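Local coordinates for protein glutathione S-transferase (PDB 6M1T) that binds glutathione and, as a beta-class bacterial glutathione transferase, probably conjugates it to electrophilic compounds in detoxification, at residues 69-74 / 89-94. Residues are numbered along the deposited sequence; the frame is centred on the assembly and turned at random.
Sequences ILLYIA and LERYRL
The guanidinium group of R91, gripped at all three of its nitrogens, carries the polar side of this contact while turning one face to L71. NE forms a salt bridge with D86 of the second subunit, NH2 pairs with D75 at the end of the helix that bears L71, and NH1 donates a hydrogen bond to the carbonyl oxygen of P84. These partners would be expected to fix the rotation of the flat group and to balance its buried charge. R91 gets there with a chain that leaves its own helix with CG trans to the backbone N (chi1 -177°) and then bends at chi2 (130°). CG of L71 lies over the guanidinium face, and CD1 of L71 comes within 3.8 Å of NH1 of R91, a van der Waals approach of a methyl to a nitrogen already hydrogen-bonded to the P84 carbonyl.

The same methyl serves the apolar half of the contact. CD1 of L71 meets CD2 of L94 at 3.7 Å; the two leucines, coming from opposite sides, meet end to end through one methyl each. L71 thus bridges a charged group and a hydrocarbon one. Between 69-74 and 89-94 the nearest CA atoms, those of L71 and L94, are 9.2 Å apart, so side chains make the contact. Around this junction A83 of the connecting loop touches both leucines, I95 and L98, further along helix 89-108, also touch L71, and Y92 of the second subunit packs on L71 as well.

As a worked example of how a buried arginine with two carboxylate partners and a small apolar patch can share one interface, the contact joins helix 66-75 of the thioredoxin-like N-terminal domain to helix 89-108, which opens the all-helical C-terminal domain, at the dimer interface of the glutathione transferase fold.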
ATOM      1  N   ILE A  69       5.127   7.389  -5.963  1.00 11.24           N
ATOM      2  CA  ILE A  69       6.410   7.985  -6.413  1.00 11.98           C
ATOM      3  C   ILE A  69       6.970   7.132  -7.531  1.00 11.41           C
ATOM      4  O   ILE A  69       7.361   7.696  -8.531  1.00 11.67           O
ATOM      5  CB  ILE A  69       7.388   8.146  -5.230  1.00 11.64           C
ATOM      6  CG1 ILE A  69       6.848   9.226  -4.291  1.00 11.75           C
ATOM      7  CG2 ILE A  69       8.793   8.468  -5.728  1.00 11.70           C
ATOM      8  CD1 ILE A  69       7.537   9.338  -2.955  1.00 11.67           C
ATOM      9  N   LEU A  70       7.002   5.831  -7.323  1.00 11.08           N
ATOM     10  CA  LEU A  70       7.614   4.873  -8.258  1.00 11.87           C
ATOM     11  C   LEU A  70       6.839   4.895  -9.577  1.00 13.06           C
ATOM     12  O   LEU A  70       7.480   4.969 -10.653  1.00 11.71           O
ATOM     13  CB  LEU A  70       7.641   3.496  -7.607  1.00 11.76           C
ATOM     14  CG  LEU A  70       8.731   3.307  -6.525  1.00 12.11           C
ATOM     15  CD1 LEU A  70       8.502   1.994  -5.809  1.00 12.64           C
ATOM     16  CD2 LEU A  70      10.126   3.375  -7.137  1.00 12.28           C
ATOM     17  N   LEU A  71       5.514   4.870  -9.516  1.00 14.52           N
ATOM     18  CA  LEU A  71       4.696   4.973 -10.765  1.00 17.45           C
ATOM     19  C   LEU A  71       4.957   6.298 -11.483  1.00 15.30           C
ATOM     20  O   LEU A  71       5.112   6.270 -12.715  1.00 14.89           O
ATOM     21  CB  LEU A  71       3.203   4.850 -10.455  1.00 19.07           C
ATOM     22  CG  LEU A  71       2.457   3.592 -10.900  1.00 27.59           C
ATOM     23  CD1 LEU A  71       3.158   2.752 -11.958  1.00 25.61           C
ATOM     24  CD2 LEU A  71       2.128   2.747  -9.680  1.00 29.58           C
ATOM     25  N   TYR A  72       4.952   7.426 -10.758  1.00 14.84           N
ATOM     26  CA  TYR A  72       5.252   8.760 -11.299  1.00 14.29           C
ATOM     27  C   TYR A  72       6.561   8.678 -12.092  1.00 13.15           C
ATOM     28  O   TYR A  72       6.662   9.181 -13.265  1.00 12.74           O
ATOM     29  CB  TYR A  72       5.325   9.831 -10.202  1.00 14.50           C
ATOM     30  CG  TYR A  72       5.645  11.176 -10.776  1.00 16.73           C
ATOM     31  CD1 TYR A  72       4.650  11.978 -11.327  1.00 18.87           C
ATOM     32  CD2 TYR A  72       6.957  11.605 -10.882  1.00 17.22           C
ATOM     33  CE1 TYR A  72       4.958  13.189 -11.924  1.00 19.16           C
ATOM     34  CE2 TYR A  72       7.280  12.803 -11.481  1.00 18.00           C
ATOM     35  CZ  TYR A  72       6.276  13.608 -11.976  1.00 20.12           C
ATOM     36  OH  TYR A  72       6.614  14.782 -12.560  1.00 20.12           O
ATOM     37  N   ILE A  73       7.616   8.200 -11.423  1.00 12.30           N
ATOM     38  CA  ILE A  73       8.981   8.170 -12.018  1.00 12.63           C
ATOM     39  C   ILE A  73       8.952   7.307 -13.295  1.00 14.32           C
ATOM     40  O   ILE A  73       9.485   7.780 -14.303  1.00 16.16           O
ATOM     41  CB  ILE A  73      10.024   7.633 -11.019  1.00 12.37           C
ATOM     42  CG1 ILE A  73      10.243   8.656  -9.895  1.00 12.25           C
ATOM     43  CG2 ILE A  73      11.313   7.243 -11.736  1.00 12.35           C
ATOM     44  CD1 ILE A  73      10.806   8.058  -8.630  1.00 12.55           C
ATOM     45  N   ALA A  74       8.373   6.104 -13.240  1.00 15.63           N
ATOM     46  CA  ALA A  74       8.271   5.175 -14.410  1.00 16.53           C
ATOM     47  C   ALA A  74       7.574   5.873 -15.577  1.00 17.16           C
ATOM     48  O   ALA A  74       8.112   5.833 -16.727  1.00 20.74           O
ATOM     49  CB  ALA A  74       7.550   3.903 -14.048  1.00 15.92           C
ATOM     50  N   LEU A  89      -4.098  -4.976 -18.059  1.00 25.49           N
ATOM     51  CA  LEU A  89      -4.217  -5.755 -16.808  1.00 24.69           C
ATOM     52  C   LEU A  89      -2.882  -5.668 -16.069  1.00 26.55           C
ATOM     53  O   LEU A  89      -2.885  -5.668 -14.829  1.00 21.91           O
ATOM     54  CB  LEU A  89      -4.541  -7.220 -17.078  1.00 27.63           C
ATOM     55  CG  LEU A  89      -4.738  -7.989 -15.774  1.00 29.41           C
ATOM     56  CD1 LEU A  89      -5.780  -7.260 -14.896  1.00 29.39           C
ATOM     57  CD2 LEU A  89      -5.113  -9.426 -16.031  1.00 34.64           C
ATOM     58  N   GLU A  90      -1.774  -5.660 -16.807  1.00 24.41           N
ATOM     59  CA  GLU A  90      -0.417  -5.727 -16.196  1.00 25.08           C
ATOM     60  C   GLU A  90      -0.218  -4.477 -15.322  1.00 19.21           C
ATOM     61  O   GLU A  90       0.474  -4.590 -14.305  1.00 19.55           O
ATOM     62  CB  GLU A  90       0.688  -5.853 -17.250  1.00 28.42           C
ATOM     63  CG  GLU A  90       0.710  -7.188 -17.968  1.00 34.30           C
ATOM     64  CD  GLU A  90      -0.395  -7.419 -18.999  1.00 37.53           C
ATOM     65  OE1 GLU A  90      -0.968  -6.434 -19.532  1.00 32.94           O
ATOM     66  OE2 GLU A  90      -0.710  -8.609 -19.242  1.00 50.01           O
ATOM     67  N   ARG A  91      -0.832  -3.351 -15.668  1.00 18.73           N
ATOM     68  CA  ARG A  91      -0.700  -2.094 -14.891  1.00 21.59           C
ATOM     69  C   ARG A  91      -1.372  -2.282 -13.516  1.00 20.46           C
ATOM     70  O   ARG A  91      -0.834  -1.768 -12.514  1.00 18.98           O
ATOM     71  CB  ARG A  91      -1.356  -0.937 -15.630  1.00 22.53           C
ATOM     72  CG  ARG A  91      -1.204   0.396 -14.926  1.00 24.87           C
ATOM     73  CD  ARG A  91      -0.699   1.459 -15.849  1.00 25.19           C
ATOM     74  NE  ARG A  91      -0.678   2.781 -15.255  1.00 26.82           N
ATOM     75  CZ  ARG A  91       0.415   3.531 -15.092  1.00 27.38           C
ATOM     76  NH1 ARG A  91       1.600   3.065 -15.450  1.00 26.94           N
ATOM     77  NH2 ARG A  91       0.299   4.743 -14.570  1.00 26.66           N
ATOM     78  N   TYR A  92      -2.499  -2.984 -13.455  1.00 19.05           N
ATOM     79  CA  TYR A  92      -3.188  -3.221 -12.148  1.00 19.72           C
ATOM     80  C   TYR A  92      -2.392  -4.258 -11.372  1.00 19.10           C
ATOM     81  O   TYR A  92      -2.325  -4.120 -10.138  1.00 17.41           O
ATOM     82  CB  TYR A  92      -4.654  -3.600 -12.323  1.00 18.60           C
ATOM     83  CG  TYR A  92      -5.392  -2.520 -13.039  1.00 19.60           C
ATOM     84  CD1 TYR A  92      -5.902  -1.443 -12.346  1.00 17.71           C
ATOM     85  CD2 TYR A  92      -5.513  -2.550 -14.417  1.00 19.13           C
ATOM     86  CE1 TYR A  92      -6.554  -0.416 -12.993  1.00 19.34           C
ATOM     87  CE2 TYR A  92      -6.159  -1.532 -15.084  1.00 19.51           C
ATOM     88  CZ  TYR A  92      -6.690  -0.482 -14.377  1.00 19.85           C
ATOM     89  OH  TYR A  92      -7.294   0.503 -15.046  1.00 20.12           O
ATOM     90  N   ARG A  93      -1.795  -5.250 -12.044  1.00 20.71           N
ATOM     91  CA  ARG A  93      -0.993  -6.293 -11.358  1.00 20.63           C
ATOM     92  C   ARG A  93       0.252  -5.628 -10.757  1.00 20.07           C
ATOM     93  O   ARG A  93       0.647  -6.044  -9.665  1.00 16.11           O
ATOM     94  CB  ARG A  93      -0.605  -7.454 -12.276  1.00 25.04           C
ATOM     95  CG  ARG A  93      -1.830  -8.123 -12.883  1.00 30.90           C
ATOM     96  CD  ARG A  93      -1.641  -9.560 -13.352  1.00 34.87           C
ATOM     97  NE  ARG A  93      -1.827 -10.646 -12.392  1.00 39.48           N
ATOM     98  CZ  ARG A  93      -2.723 -10.710 -11.393  1.00 49.41           C
ATOM     99  NH1 ARG A  93      -2.751 -11.773 -10.608  1.00 50.57           N
ATOM    100  NH2 ARG A  93      -3.574  -9.734 -11.138  1.00 52.37           N
ATOM    101  N   LEU A  94       0.809  -4.614 -11.434  1.00 18.11           N
ATOM    102  CA  LEU A  94       1.957  -3.815 -10.904  1.00 17.89           C
ATOM    103  C   LEU A  94       1.518  -3.067  -9.636  1.00 16.83           C
ATOM    104  O   LEU A  94       2.210  -3.145  -8.620  1.00 13.17           O
ATOM    105  CB  LEU A  94       2.445  -2.786 -11.924  1.00 19.43           C
ATOM    106  CG  LEU A  94       3.542  -1.872 -11.358  1.00 19.01           C
ATOM    107  CD1 LEU A  94       4.679  -2.723 -10.890  1.00 19.68           C
ATOM    108  CD2 LEU A  94       4.036  -0.821 -12.332  1.00 21.52           C
TER